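Local coordinates for protein meta cleavage compound hydrolase (Janthinobacterium, PDB 1J1I) that acts as a serine hydrolase in carbazole degradation, cleaving a carbon-carbon bond of the meta-cleavage compound, probably to release anthranilate, at residues Phe76-Lys81 / Tyr186-Asp191; Ile84-Asp89 / Tyr198-Gln203; Arg93-Phe98 / Leu121-Leu126; Tyr213-Ile218 / Ala241-Asp246. All blocks are in the same frame, centred on the assembly; numbering follows the deposited sequence.

From the N terminus, the loop after strand 67-71 opens contact 1 (76-81); 84-89, which runs into helix 88-101, opens contact 2, and the same helix then enters contact 3. Contact 3 closes early, when 121-126 on helix 114-126 meets 93-98, and is nested inside the loops closed by contacts 1 and 2. Those two close at 186-191 and 198-203, and so cross along the chain, tying two successive helices of the probable cap to the same core loop. Contact 4 follows in series, joining 213-218 to helix 238-247. It still reaches back: Y213 OH hydrogen-bonds with Q88 of contact 2, and F217 packs on L121, V125 and L126 of contact 3.

Contact 1. Residues Phe76-Lys81 / Tyr186-Asp191; sequences FGKTAK and YTYATD
Y188 points its CB toward the F76-K81 loop, and its ring meets K78 and G77 in different ways. K78 reaches its outer end with a methylene: CE lies 3.8 Å from Y188 OH, while CG of the same lysine sits farther back at the ring edge, near its plane. G77 CA approaches obliquely, 4.3 Å from Y188 CD2. The ring gets there because Y188 CG stands anti to its own carbonyl carbon (chi1 -79°), which sends it off the side of helix 179-190. The K78 chain is extended beyond CG and slants past the tyrosine, so that NZ goes on to a salt bridge with E18; Y188 OH has a weak hydrogen bond from R29. A type II' turn from F76 to T79, closed by T79 N to F76 O at 3.0 Å, presents G77 to the ring, and the positive phi of G77 suits the second position of such a turn. K81 folds back onto the turn and clamps it: NZ donates to G77 O at 2.8 Å, from above the carbonyl plane, and to T79 O at 2.7 Å, where it arrives almost head-on. D191 OD2, hydrogen-bonded to T194 OG1 of helix 192-208, remains 5.3 Å from K81 NZ, a distance at which attraction is probably modest. This is peripheral packing of the alpha/beta-hydrolase fold, a tight turn after strand 67-71 set against a helix of the probable cap.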
loop_
_atom_site.group_PDB
_atom_site.type_symbol
_atom_site.label_atom_id
_atom_site.label_comp_id
_atom_site.label_asym_id
_atom_site.label_seq_id
_atom_site.Cartn_x
_atom_site.Cartn_y
_atom_site.Cartn_z
ATOM N N PHE A 76 22.113 -20.478 5.459
ATOM C CA PHE A 76 21.055 -20.404 6.466
ATOM C C PHE A 76 20.172 -21.645 6.502
ATOM O O PHE A 76 20.152 -22.440 5.559
ATOM C CB PHE A 76 20.145 -19.186 6.218
ATOM C CG PHE A 76 20.799 -17.858 6.490
ATOM C CD1 PHE A 76 21.740 -17.331 5.615
ATOM C CD2 PHE A 76 20.462 -17.131 7.628
ATOM C CE1 PHE A 76 22.340 -16.096 5.868
ATOM C CE2 PHE A 76 21.056 -15.895 7.893
ATOM C CZ PHE A 76 21.996 -15.378 7.010
ATOM N N GLY A 77 19.429 -21.783 7.599
ATOM C CA GLY A 77 18.511 -22.894 7.770
ATOM C C GLY A 77 19.078 -24.261 7.445
ATOM O O GLY A 77 20.067 -24.688 8.043
ATOM N N LYS A 78 18.448 -24.951 6.496
ATOM C CA LYS A 78 18.898 -26.282 6.109
ATOM C C LYS A 78 19.642 -26.292 4.781
ATOM O O LYS A 78 20.011 -27.353 4.279
ATOM C CB LYS A 78 17.710 -27.244 6.047
ATOM C CG LYS A 78 17.027 -27.465 7.392
ATOM C CD LYS A 78 15.978 -28.558 7.297
ATOM C CE LYS A 78 15.220 -28.711 8.607
ATOM N NZ LYS A 78 14.176 -29.771 8.524
ATOM N N THR A 79 19.852 -25.112 4.208
ATOM C CA THR A 79 20.578 -25.008 2.950
ATOM C C THR A 79 22.055 -25.248 3.235
ATOM O O THR A 79 22.513 -25.033 4.357
ATOM C CB THR A 79 20.353 -23.624 2.303
ATOM O OG1 THR A 79 19.059 -23.609 1.693
ATOM C CG2 THR A 79 21.409 -23.323 1.251
ATOM N N ALA A 80 22.790 -25.701 2.222
ATOM C CA ALA A 80 24.213 -26.008 2.358
ATOM C C ALA A 80 25.071 -24.850 2.860
ATOM O O ALA A 80 24.807 -23.680 2.579
ATOM C CB ALA A 80 24.769 -26.524 1.027
ATOM N N LYS A 81 26.113 -25.199 3.604
ATOM C CA LYS A 81 27.015 -24.211 4.169
ATOM C C LYS A 81 28.456 -24.586 3.847
ATOM O O LYS A 81 29.205 -25.021 4.719
ATOM C CB LYS A 81 26.790 -24.147 5.680
ATOM C CG LYS A 81 25.326 -23.908 6.030
ATOM C CD LYS A 81 25.042 -24.018 7.509
ATOM C CE LYS A 81 23.571 -23.724 7.787
ATOM N NZ LYS A 81 22.645 -24.646 7.067
ATOM N N TYR A 186 15.820 -20.306 17.940
ATOM C CA TYR A 186 16.998 -20.510 18.770
ATOM C C TYR A 186 17.687 -21.824 18.402
ATOM O O TYR A 186 18.915 -21.904 18.377
ATOM C CB TYR A 186 16.611 -20.531 20.252
ATOM C CG TYR A 186 17.801 -20.663 21.174
ATOM C CD1 TYR A 186 18.832 -19.727 21.142
ATOM C CD2 TYR A 186 17.908 -21.731 22.063
ATOM C CE1 TYR A 186 19.941 -19.848 21.966
ATOM C CE2 TYR A 186 19.018 -21.861 22.896
ATOM C CZ TYR A 186 20.030 -20.915 22.840
ATOM O OH TYR A 186 21.135 -21.032 23.651
ATOM N N THR A 187 16.891 -22.850 18.119
ATOM C CA THR A 187 17.431 -24.150 17.744
ATOM C C THR A 187 18.258 -24.032 16.464
ATOM O O THR A 187 19.350 -24.596 16.373
ATOM C CB THR A 187 16.306 -25.188 17.538
ATOM O OG1 THR A 187 15.643 -25.428 18.787
ATOM C CG2 THR A 187 16.875 -26.500 17.013
ATOM N N TYR A 188 17.745 -23.294 15.479
ATOM C CA TYR A 188 18.470 -23.107 14.224
ATOM C C TYR A 188 19.736 -22.283 14.434
ATOM O O TYR A 188 20.773 -22.559 13.834
ATOM C CB TYR A 188 17.597 -22.399 13.181
ATOM C CG TYR A 188 16.595 -23.285 12.477
ATOM C CD1 TYR A 188 15.227 -23.141 12.703
ATOM C CD2 TYR A 188 17.014 -24.244 11.555
ATOM C CE1 TYR A 188 14.297 -23.929 12.023
ATOM C CE2 TYR A 188 16.095 -25.035 10.870
ATOM C CZ TYR A 188 14.739 -24.872 11.108
ATOM O OH TYR A 188 13.827 -25.645 10.426
ATOM N N ALA A 189 19.645 -21.272 15.293
ATOM C CA ALA A 189 20.772 -20.385 15.564
ATOM C C ALA A 189 21.901 -21.038 16.352
ATOM O O ALA A 189 23.052 -20.599 16.275
ATOM C CB ALA A 189 20.283 -19.141 16.303
ATOM N N THR A 190 21.567 -22.080 17.107
ATOM C CA THR A 190 22.547 -22.784 17.924
ATOM C C THR A 190 23.310 -23.857 17.155
ATOM O O THR A 190 24.476 -24.120 17.450
ATOM C CB THR A 190 21.876 -23.421 19.160
ATOM O OG1 THR A 190 21.445 -22.385 20.049
ATOM C CG2 THR A 190 22.847 -24.339 19.890
ATOM N N ASP A 191 22.650 -24.480 16.181
ATOM C CA ASP A 191 23.288 -25.509 15.363
ATOM C C ASP A 191 24.666 -24.978 14.972
ATOM O O ASP A 191 24.767 -23.995 14.235
ATOM C CB ASP A 191 22.449 -25.772 14.111
ATOM C CG ASP A 191 23.094 -26.771 13.174
ATOM O OD1 ASP A 191 23.239 -27.944 13.569
ATOM O OD2 ASP A 191 23.456 -26.384 12.042
#

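Contact 2. Residues Ile84-Asp89 / Tyr198-Gln203; sequences IEYTQD and YVATMQ
Y86 buries the largest share of this contact, its side chain meeting A200 and T201 of helix 192-208. A200 CB touches Y86 CD2 at 3.8 Å, and T201 OG1 lies 3.8 Å from both Y86 CD1 and CB; both approach the ring obliquely. The hydroxyl of T201 is held by A197 O. Y86 CB points toward the helix, CG anti to the carbonyl carbon (chi1 -72°), which sets the ring beside both residues; I84 CG1 lies over one face, off toward the rim. Two waters bridge the backbones: water 1 donates to Y86 O at 2.6 Å and to T201 O at 2.8 Å; water 2, at the ring edge in its plane, accepts from Y86 N at 2.7 Å and donates weakly to A200 O. Y86 centres an inverse gamma turn just before helix 88-101, which T87 caps. The contact is a buried, water-bridged seam between core and probable cap of an alpha/beta hydrolase, T201's side chain about 11 Å from that of the probable active-site S114.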
loop_
_atom_site.group_PDB
_atom_site.type_symbol
_atom_site.label_atom_id
_atom_site.label_comp_id
_atom_site.label_asym_id
_atom_site.label_seq_id
_atom_site.Cartn_x
_atom_site.Cartn_y
_atom_site.Cartn_z
ATOM N N ILE A 84 33.286 -21.295 2.134
ATOM C CA ILE A 84 33.557 -20.267 1.141
ATOM C C ILE A 84 33.422 -18.888 1.767
ATOM O O ILE A 84 33.075 -18.754 2.940
ATOM C CB ILE A 84 32.550 -20.327 -0.020
ATOM C CG1 ILE A 84 31.158 -19.936 0.490
ATOM C CG2 ILE A 84 32.518 -21.725 -0.620
ATOM C CD1 ILE A 84 30.095 -19.881 -0.592
ATOM N N GLU A 85 33.704 -17.862 0.971
ATOM C CA GLU A 85 33.557 -16.494 1.443
ATOM C C GLU A 85 32.092 -16.161 1.185
ATOM O O GLU A 85 31.627 -16.236 0.051
ATOM C CB GLU A 85 34.466 -15.540 0.661
ATOM C CG GLU A 85 34.299 -14.080 1.066
ATOM C CD GLU A 85 35.284 -13.151 0.378
ATOM O OE1 GLU A 85 35.493 -13.294 -0.847
ATOM O OE2 GLU A 85 35.841 -12.265 1.062
ATOM N N TYR A 86 31.367 -15.823 2.243
ATOM C CA TYR A 86 29.951 -15.505 2.125
ATOM C C TYR A 86 29.734 -14.037 1.783
ATOM O O TYR A 86 29.578 -13.201 2.669
ATOM C CB TYR A 86 29.229 -15.865 3.430
ATOM C CG TYR A 86 29.073 -17.356 3.647
ATOM C CD1 TYR A 86 27.873 -18.003 3.341
ATOM C CD2 TYR A 86 30.128 -18.128 4.133
ATOM C CE1 TYR A 86 27.727 -19.382 3.517
ATOM C CE2 TYR A 86 29.995 -19.512 4.308
ATOM C CZ TYR A 86 28.792 -20.130 3.998
ATOM O OH TYR A 86 28.657 -21.493 4.150
ATOM N N THR A 87 29.734 -13.737 0.488
ATOM C CA THR A 87 29.531 -12.370 0.010
ATOM C C THR A 87 28.097 -12.201 -0.484
ATOM O O THR A 87 27.397 -13.186 -0.720
ATOM C CB THR A 87 30.470 -12.051 -1.164
ATOM O OG1 THR A 87 30.079 -12.823 -2.308
ATOM C CG2 THR A 87 31.911 -12.389 -0.803
ATOM N N GLN A 88 27.660 -10.954 -0.642
ATOM C CA GLN A 88 26.311 -10.697 -1.135
ATOM C C GLN A 88 26.242 -11.240 -2.559
ATOM O O GLN A 88 25.218 -11.760 -2.993
ATOM C CB GLN A 88 26.018 -9.194 -1.112
ATOM C CG GLN A 88 24.634 -8.805 -1.630
ATOM C CD GLN A 88 23.508 -9.571 -0.959
ATOM O OE1 GLN A 88 23.633 -10.021 0.181
ATOM N NE2 GLN A 88 22.391 -9.709 -1.662
ATOM N N ASP A 89 27.357 -11.140 -3.274
ATOM C CA ASP A 89 27.432 -11.636 -4.640
ATOM C C ASP A 89 27.124 -13.137 -4.668
ATOM O O ASP A 89 26.428 -13.624 -5.562
ATOM C CB ASP A 89 28.831 -11.384 -5.197
ATOM C CG ASP A 89 29.291 -9.951 -4.988
ATOM O OD1 ASP A 89 29.296 -9.472 -3.821
ATOM O OD2 ASP A 89 29.652 -9.307 -5.995
ATOM N N TYR A 198 26.798 -18.301 9.861
ATOM C CA TYR A 198 26.246 -17.006 10.249
ATOM C C TYR A 198 27.371 -16.046 10.616
ATOM O O TYR A 198 27.350 -14.875 10.242
ATOM C CB TYR A 198 25.307 -17.156 11.446
ATOM C CG TYR A 198 24.794 -15.831 11.949
ATOM C CD1 TYR A 198 23.894 -15.079 11.192
ATOM C CD2 TYR A 198 25.239 -15.304 13.161
ATOM C CE1 TYR A 198 23.453 -13.837 11.625
ATOM C CE2 TYR A 198 24.798 -14.056 13.606
ATOM C CZ TYR A 198 23.907 -13.331 12.831
ATOM O OH TYR A 198 23.469 -12.097 13.256
ATOM N N VAL A 199 28.348 -16.546 11.363
ATOM C CA VAL A 199 29.478 -15.726 11.760
ATOM C C VAL A 199 30.231 -15.238 10.533
ATOM O O VAL A 199 30.605 -14.069 10.456
ATOM C CB VAL A 199 30.445 -16.509 12.676
ATOM C CG1 VAL A 199 31.751 -15.736 12.844
ATOM C CG2 VAL A 199 29.790 -16.736 14.028
ATOM N N ALA A 200 30.450 -16.134 9.574
ATOM C CA ALA A 200 31.156 -15.778 8.344
ATOM C C ALA A 200 30.337 -14.774 7.535
ATOM O O ALA A 200 30.886 -13.837 6.953
ATOM C CB ALA A 200 31.421 -17.025 7.509
ATOM N N THR A 201 29.023 -14.977 7.497
ATOM C CA THR A 201 28.132 -14.074 6.770
ATOM C C THR A 201 28.223 -12.653 7.345
ATOM O O THR A 201 28.380 -11.681 6.603
ATOM C CB THR A 201 26.657 -14.573 6.843
ATOM O OG1 THR A 201 26.526 -15.792 6.096
ATOM C CG2 THR A 201 25.701 -13.534 6.279
ATOM N N MET A 202 28.129 -12.538 8.669
ATOM C CA MET A 202 28.195 -11.236 9.329
ATOM C C MET A 202 29.570 -10.586 9.228
ATOM O O MET A 202 29.685 -9.360 9.188
ATOM C CB MET A 202 27.793 -11.361 10.802
ATOM C CG MET A 202 26.352 -11.796 11.010
ATOM S SD MET A 202 25.211 -10.879 9.941
ATOM C CE MET A 202 25.351 -9.234 10.615
ATOM N N GLN A 203 30.610 -11.409 9.178
ATOM C CA GLN A 203 31.974 -10.906 9.079
ATOM C C GLN A 203 32.167 -10.127 7.783
ATOM O O GLN A 203 32.696 -9.015 7.792
ATOM C CB GLN A 203 32.972 -12.065 9.130
ATOM C CG GLN A 203 34.426 -11.624 9.158
ATOM C CD GLN A 203 35.385 -12.792 9.097
ATOM O OE1 GLN A 203 35.143 -13.834 9.703
ATOM N NE2 GLN A 203 36.489 -12.622 8.374
HETATM O O HOH W 1 27.792 -11.765 3.860
HETATM O O HOH W 2 32.685 -15.445 4.530
#

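Contact 3. Residues Arg93-Phe98 / Leu121-Leu126; sequences RHLHDF and LGVSVL
One residue before V123, which meets L95 across the contact, G122 O accepts two backbone hydrogen bonds, from L126 N at 2.9 Å and V125 N at 3.1 Å, in the last turn of helix 114-126. V123 brings a single branch to the contact. Its CG2 lies anti to the carbonyl carbon and pushes into the flank of L95, 3.5 Å from CD2, 3.6 Å from CG and 3.8 Å from CB. The first of these is tighter than usual for two carbons, the methyl being pressed against one branch of the leucine; the side chains cross at about a right angle. The same CG2 comes within 4.2 Å of H96 N. The H96 ring, which also meets that of H127, is held by its neighbour: ND1 donates to D97 OD1 at 2.8 Å, in the ring plane of H96 and on the anti side of the carboxylate, 28° out of its plane, which should limit the ring's rotation. Helix 88-101 spans the beta-alpha-beta crossover from strand 67-71 to strand 108-113, and helix 114-126 leads from there to strand 131-137; L95 rests on M71 of the first strand, V123 on V131 of the last.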
loop_
_atom_site.group_PDB
_atom_site.type_symbol
_atom_site.label_atom_id
_atom_site.label_comp_id
_atom_site.label_asym_id
_atom_site.label_seq_id
_atom_site.Cartn_x
_atom_site.Cartn_y
_atom_site.Cartn_z
ATOM N N ARG A 93 24.025 -15.101 -6.581
ATOM C CA ARG A 93 24.278 -16.202 -7.505
ATOM C C ARG A 93 23.503 -17.437 -7.067
ATOM O O ARG A 93 22.938 -18.154 -7.895
ATOM C CB ARG A 93 25.769 -16.544 -7.551
ATOM C CG ARG A 93 26.108 -17.654 -8.543
ATOM C CD ARG A 93 27.462 -18.276 -8.237
ATOM N NE ARG A 93 28.522 -17.276 -8.154
ATOM C CZ ARG A 93 29.771 -17.540 -7.780
ATOM N NH1 ARG A 93 30.670 -16.566 -7.734
ATOM N NH2 ARG A 93 30.120 -18.778 -7.451
ATOM N N HIS A 94 23.479 -17.684 -5.759
ATOM C CA HIS A 94 22.766 -18.842 -5.240
ATOM C C HIS A 94 21.285 -18.782 -5.596
ATOM O O HIS A 94 20.718 -19.766 -6.070
ATOM C CB HIS A 94 22.917 -18.953 -3.718
ATOM C CG HIS A 94 22.040 -20.003 -3.109
ATOM N ND1 HIS A 94 21.001 -19.703 -2.255
ATOM C CD2 HIS A 94 22.024 -21.350 -3.259
ATOM C CE1 HIS A 94 20.383 -20.816 -1.905
ATOM N NE2 HIS A 94 20.985 -21.832 -2.501
ATOM N N LEU A 95 20.658 -17.633 -5.362
ATOM C CA LEU A 95 19.242 -17.477 -5.671
ATOM C C LEU A 95 19.028 -17.688 -7.169
ATOM O O LEU A 95 18.051 -18.314 -7.587
ATOM C CB LEU A 95 18.751 -16.093 -5.238
ATOM C CG LEU A 95 17.305 -15.713 -5.583
ATOM C CD1 LEU A 95 16.351 -16.780 -5.054
ATOM C CD2 LEU A 95 16.972 -14.349 -4.966
ATOM N N HIS A 96 19.949 -17.171 -7.974
ATOM C CA HIS A 96 19.873 -17.337 -9.423
ATOM C C HIS A 96 19.891 -18.825 -9.773
ATOM O O HIS A 96 19.069 -19.297 -10.562
ATOM C CB HIS A 96 21.054 -16.618 -10.096
ATOM C CG HIS A 96 21.342 -17.088 -11.492
ATOM N ND1 HIS A 96 22.038 -18.248 -11.757
ATOM C CD2 HIS A 96 21.033 -16.552 -12.698
ATOM C CE1 HIS A 96 22.151 -18.403 -13.066
ATOM N NE2 HIS A 96 21.549 -17.389 -13.659
ATOM N N ASP A 97 20.825 -19.557 -9.173
ATOM C CA ASP A 97 20.964 -20.986 -9.423
ATOM C C ASP A 97 19.745 -21.773 -8.935
ATOM O O ASP A 97 19.307 -22.719 -9.591
ATOM C CB ASP A 97 22.251 -21.523 -8.767
ATOM C CG ASP A 97 23.522 -20.914 -9.363
ATOM O OD1 ASP A 97 23.452 -20.294 -10.442
ATOM O OD2 ASP A 97 24.604 -21.063 -8.761
ATOM N N PHE A 98 19.188 -21.379 -7.791
ATOM C CA PHE A 98 18.009 -22.055 -7.260
ATOM C C PHE A 98 16.846 -21.897 -8.234
ATOM O O PHE A 98 16.163 -22.863 -8.559
ATOM C CB PHE A 98 17.620 -21.475 -5.898
ATOM C CG PHE A 98 16.334 -22.031 -5.344
ATOM C CD1 PHE A 98 15.156 -21.295 -5.417
ATOM C CD2 PHE A 98 16.301 -23.293 -4.750
ATOM C CE1 PHE A 98 13.956 -21.799 -4.905
ATOM C CE2 PHE A 98 15.109 -23.813 -4.235
ATOM C CZ PHE A 98 13.929 -23.060 -4.311
ATOM N N LEU A 121 16.577 -8.252 -4.721
ATOM C CA LEU A 121 16.835 -7.026 -5.467
ATOM C C LEU A 121 18.029 -7.248 -6.392
ATOM O O LEU A 121 18.004 -6.856 -7.559
ATOM C CB LEU A 121 17.116 -5.868 -4.495
ATOM C CG LEU A 121 17.121 -4.438 -5.060
ATOM C CD1 LEU A 121 17.015 -3.433 -3.920
ATOM C CD2 LEU A 121 18.384 -4.189 -5.874
ATOM N N GLY A 122 19.068 -7.891 -5.868
ATOM C CA GLY A 122 20.250 -8.166 -6.666
ATOM C C GLY A 122 19.928 -9.005 -7.892
ATOM O O GLY A 122 20.387 -8.709 -9.001
ATOM N N VAL A 123 19.139 -10.056 -7.698
ATOM C CA VAL A 123 18.747 -10.928 -8.804
ATOM C C VAL A 123 17.876 -10.148 -9.797
ATOM O O VAL A 123 17.942 -10.366 -11.007
ATOM C CB VAL A 123 17.957 -12.167 -8.290
ATOM C CG1 VAL A 123 17.302 -12.894 -9.457
ATOM C CG2 VAL A 123 18.907 -13.118 -7.557
ATOM N N SER A 124 17.066 -9.231 -9.278
ATOM C CA SER A 124 16.195 -8.429 -10.130
ATOM C C SER A 124 16.961 -7.465 -11.026
ATOM O O SER A 124 16.416 -6.965 -12.011
ATOM C CB SER A 124 15.182 -7.666 -9.279
ATOM O OG SER A 124 14.302 -8.582 -8.647
ATOM N N VAL A 125 18.222 -7.194 -10.689
ATOM C CA VAL A 125 19.031 -6.311 -11.515
ATOM C C VAL A 125 19.957 -7.119 -12.434
ATOM O O VAL A 125 20.054 -6.836 -13.630
ATOM C CB VAL A 125 19.878 -5.343 -10.662
ATOM C CG1 VAL A 125 20.878 -4.589 -11.561
ATOM C CG2 VAL A 125 18.958 -4.351 -9.947
ATOM N N LEU A 126 20.630 -8.120 -11.872
ATOM C CA LEU A 126 21.549 -8.959 -12.644
ATOM C C LEU A 126 20.882 -10.009 -13.529
ATOM O O LEU A 126 21.422 -10.371 -14.575
ATOM C CB LEU A 126 22.532 -9.681 -11.717
ATOM C CG LEU A 126 23.760 -8.936 -11.184
ATOM C CD1 LEU A 126 23.343 -7.798 -10.296
ATOM C CD2 LEU A 126 24.635 -9.913 -10.411
#

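Contact 4. Residues Tyr213-Ile218 / Ala241-Asp246; sequences YDPEFI and AYKFLD
Helix 238-247 meets P215 and I218 through K243 and F244, and the residues before and after these two face other parts of the structure. A241 lies on V227 and Q229 of strand 225-230, and Y242 stacks on Y242 of the second subunit. K243 points toward the short helix 215-218; its chain is fully extended, with CG anti to the backbone N (chi1 -169°), and passes obliquely by the proline ring, leaving NZ 4.0 Å and CE 4.2 Å from P215 CG. F244 comes next, its ring meeting I218 at the edge. I218 CG2 lies near the ring plane, 3.8 Å from F244 CD2, and the other branch reaches round so that I218 CD1 is 3.8 Å from F244 CE2; the two side chains stand at about a right angle. L245 then turns to V227, and its carbonyl accepts from K231 NZ of the second subunit. D214 caps the opposing helix, OD2 taking E216 N at 2.9 Å. With no hydrogen bond or salt bridge across the segments, dispersion and the hydrophobic effect hold I218 to the F244 rim, while the lysine-proline approach is a looser van der Waals contact with the ammonium group nearest.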
loop_
_atom_site.group_PDB
_atom_site.type_symbol
_atom_site.label_atom_id
_atom_site.label_comp_id
_atom_site.label_asym_id
_atom_site.label_seq_id
_atom_site.Cartn_x
_atom_site.Cartn_y
_atom_site.Cartn_z
ATOM N N TYR A 213 23.813 -1.321 -1.416
ATOM C CA TYR A 213 24.073 -1.125 -2.832
ATOM C C TYR A 213 24.095 0.379 -3.029
ATOM O O TYR A 213 23.521 1.126 -2.234
ATOM C CB TYR A 213 22.946 -1.698 -3.690
ATOM C CG TYR A 213 22.726 -3.184 -3.557
ATOM C CD1 TYR A 213 21.478 -3.685 -3.188
ATOM C CD2 TYR A 213 23.748 -4.093 -3.838
ATOM C CE1 TYR A 213 21.246 -5.054 -3.104
ATOM C CE2 TYR A 213 23.524 -5.468 -3.758
ATOM C CZ TYR A 213 22.269 -5.939 -3.392
ATOM O OH TYR A 213 22.024 -7.290 -3.330
ATOM N N ASP A 214 24.764 0.833 -4.079
ATOM C CA ASP A 214 24.785 2.256 -4.349
ATOM C C ASP A 214 23.384 2.578 -4.859
ATOM O O ASP A 214 22.734 1.737 -5.479
ATOM C CB ASP A 214 25.788 2.591 -5.446
ATOM C CG ASP A 214 25.974 4.081 -5.615
ATOM O OD1 ASP A 214 26.851 4.644 -4.927
ATOM O OD2 ASP A 214 25.233 4.692 -6.416
ATOM N N PRO A 215 22.893 3.791 -4.594
ATOM C CA PRO A 215 21.553 4.111 -5.089
ATOM C C PRO A 215 21.450 3.891 -6.605
ATOM O O PRO A 215 20.377 3.582 -7.126
ATOM C CB PRO A 215 21.391 5.572 -4.693
ATOM C CG PRO A 215 22.110 5.616 -3.369
ATOM C CD PRO A 215 23.378 4.832 -3.669
ATOM N N GLU A 216 22.572 4.038 -7.306
ATOM C CA GLU A 216 22.587 3.850 -8.754
ATOM C C GLU A 216 22.225 2.425 -9.154
ATOM O O GLU A 216 21.603 2.208 -10.197
ATOM C CB GLU A 216 23.955 4.222 -9.328
ATOM C CG GLU A 216 24.207 5.721 -9.356
ATOM C CD GLU A 216 23.116 6.466 -10.096
ATOM O OE1 GLU A 216 22.968 6.250 -11.317
ATOM O OE2 GLU A 216 22.399 7.260 -9.455
ATOM N N PHE A 217 22.620 1.462 -8.327
ATOM C CA PHE A 217 22.320 0.057 -8.582
ATOM C C PHE A 217 20.821 -0.164 -8.391
ATOM O O PHE A 217 20.166 -0.826 -9.196
ATOM C CB PHE A 217 23.092 -0.833 -7.600
ATOM C CG PHE A 217 22.896 -2.309 -7.822
ATOM C CD1 PHE A 217 23.581 -2.970 -8.845
ATOM C CD2 PHE A 217 22.052 -3.048 -6.995
ATOM C CE1 PHE A 217 23.433 -4.348 -9.037
ATOM C CE2 PHE A 217 21.898 -4.426 -7.177
ATOM C CZ PHE A 217 22.593 -5.076 -8.201
ATOM N N ILE A 218 20.288 0.404 -7.314
ATOM C CA ILE A 218 18.869 0.280 -6.992
ATOM C C ILE A 218 17.976 0.880 -8.088
ATOM O O ILE A 218 16.881 0.383 -8.360
ATOM C CB ILE A 218 18.589 0.944 -5.613
ATOM C CG1 ILE A 218 19.383 0.197 -4.540
ATOM C CG2 ILE A 218 17.091 0.933 -5.293
ATOM C CD1 ILE A 218 19.316 0.807 -3.164
ATOM N N ALA A 241 12.117 3.590 2.777
ATOM C CA ALA A 241 11.093 3.187 1.823
ATOM C C ALA A 241 10.864 4.327 0.839
ATOM O O ALA A 241 10.751 4.114 -0.372
ATOM C CB ALA A 241 9.793 2.853 2.556
ATOM N N TYR A 242 10.803 5.545 1.368
ATOM C CA TYR A 242 10.577 6.713 0.531
ATOM C C TYR A 242 11.714 6.846 -0.480
ATOM O O TYR A 242 11.490 7.250 -1.622
ATOM C CB TYR A 242 10.460 7.973 1.401
ATOM C CG TYR A 242 9.349 7.898 2.443
ATOM C CD1 TYR A 242 9.356 8.731 3.561
ATOM C CD2 TYR A 242 8.305 6.977 2.318
ATOM C CE1 TYR A 242 8.354 8.646 4.535
ATOM C CE2 TYR A 242 7.297 6.885 3.287
ATOM C CZ TYR A 242 7.331 7.723 4.392
ATOM O OH TYR A 242 6.345 7.638 5.355
ATOM N N LYS A 243 12.931 6.496 -0.069
ATOM C CA LYS A 243 14.059 6.578 -0.987
ATOM C C LYS A 243 13.948 5.478 -2.049
ATOM O O LYS A 243 14.230 5.719 -3.221
ATOM C CB LYS A 243 15.387 6.470 -0.235
ATOM C CG LYS A 243 16.593 6.811 -1.100
ATOM C CD LYS A 243 17.879 6.852 -0.283
ATOM C CE LYS A 243 19.050 7.354 -1.120
ATOM N NZ LYS A 243 20.307 7.438 -0.321
ATOM N N PHE A 244 13.543 4.275 -1.645
ATOM C CA PHE A 244 13.371 3.178 -2.604
ATOM C C PHE A 244 12.322 3.592 -3.634
ATOM O O PHE A 244 12.467 3.335 -4.830
ATOM C CB PHE A 244 12.876 1.899 -1.917
ATOM C CG PHE A 244 13.969 1.031 -1.355
ATOM C CD1 PHE A 244 13.990 0.713 -0.004
ATOM C CD2 PHE A 244 14.960 0.505 -2.182
ATOM C CE1 PHE A 244 14.982 -0.119 0.525
ATOM C CE2 PHE A 244 15.957 -0.327 -1.664
ATOM C CZ PHE A 244 15.967 -0.639 -0.310
ATOM N N LEU A 245 11.255 4.229 -3.158
ATOM C CA LEU A 245 10.168 4.668 -4.027
ATOM C C LEU A 245 10.622 5.715 -5.038
ATOM O O LEU A 245 10.093 5.794 -6.142
ATOM C CB LEU A 245 9.001 5.199 -3.177
ATOM C CG LEU A 245 8.251 4.115 -2.388
ATOM C CD1 LEU A 245 7.207 4.751 -1.475
ATOM C CD2 LEU A 245 7.578 3.149 -3.356
ATOM N N ASP A 246 11.617 6.508 -4.657
ATOM C CA ASP A 246 12.162 7.536 -5.532
ATOM C C ASP A 246 13.094 6.908 -6.580
ATOM O O ASP A 246 13.106 7.309 -7.746
ATOM C CB ASP A 246 12.936 8.553 -4.693
ATOM C CG ASP A 246 13.489 9.689 -5.519
ATOM O OD1 ASP A 246 12.687 10.443 -6.111
ATOM O OD2 ASP A 246 14.729 9.826 -5.577
#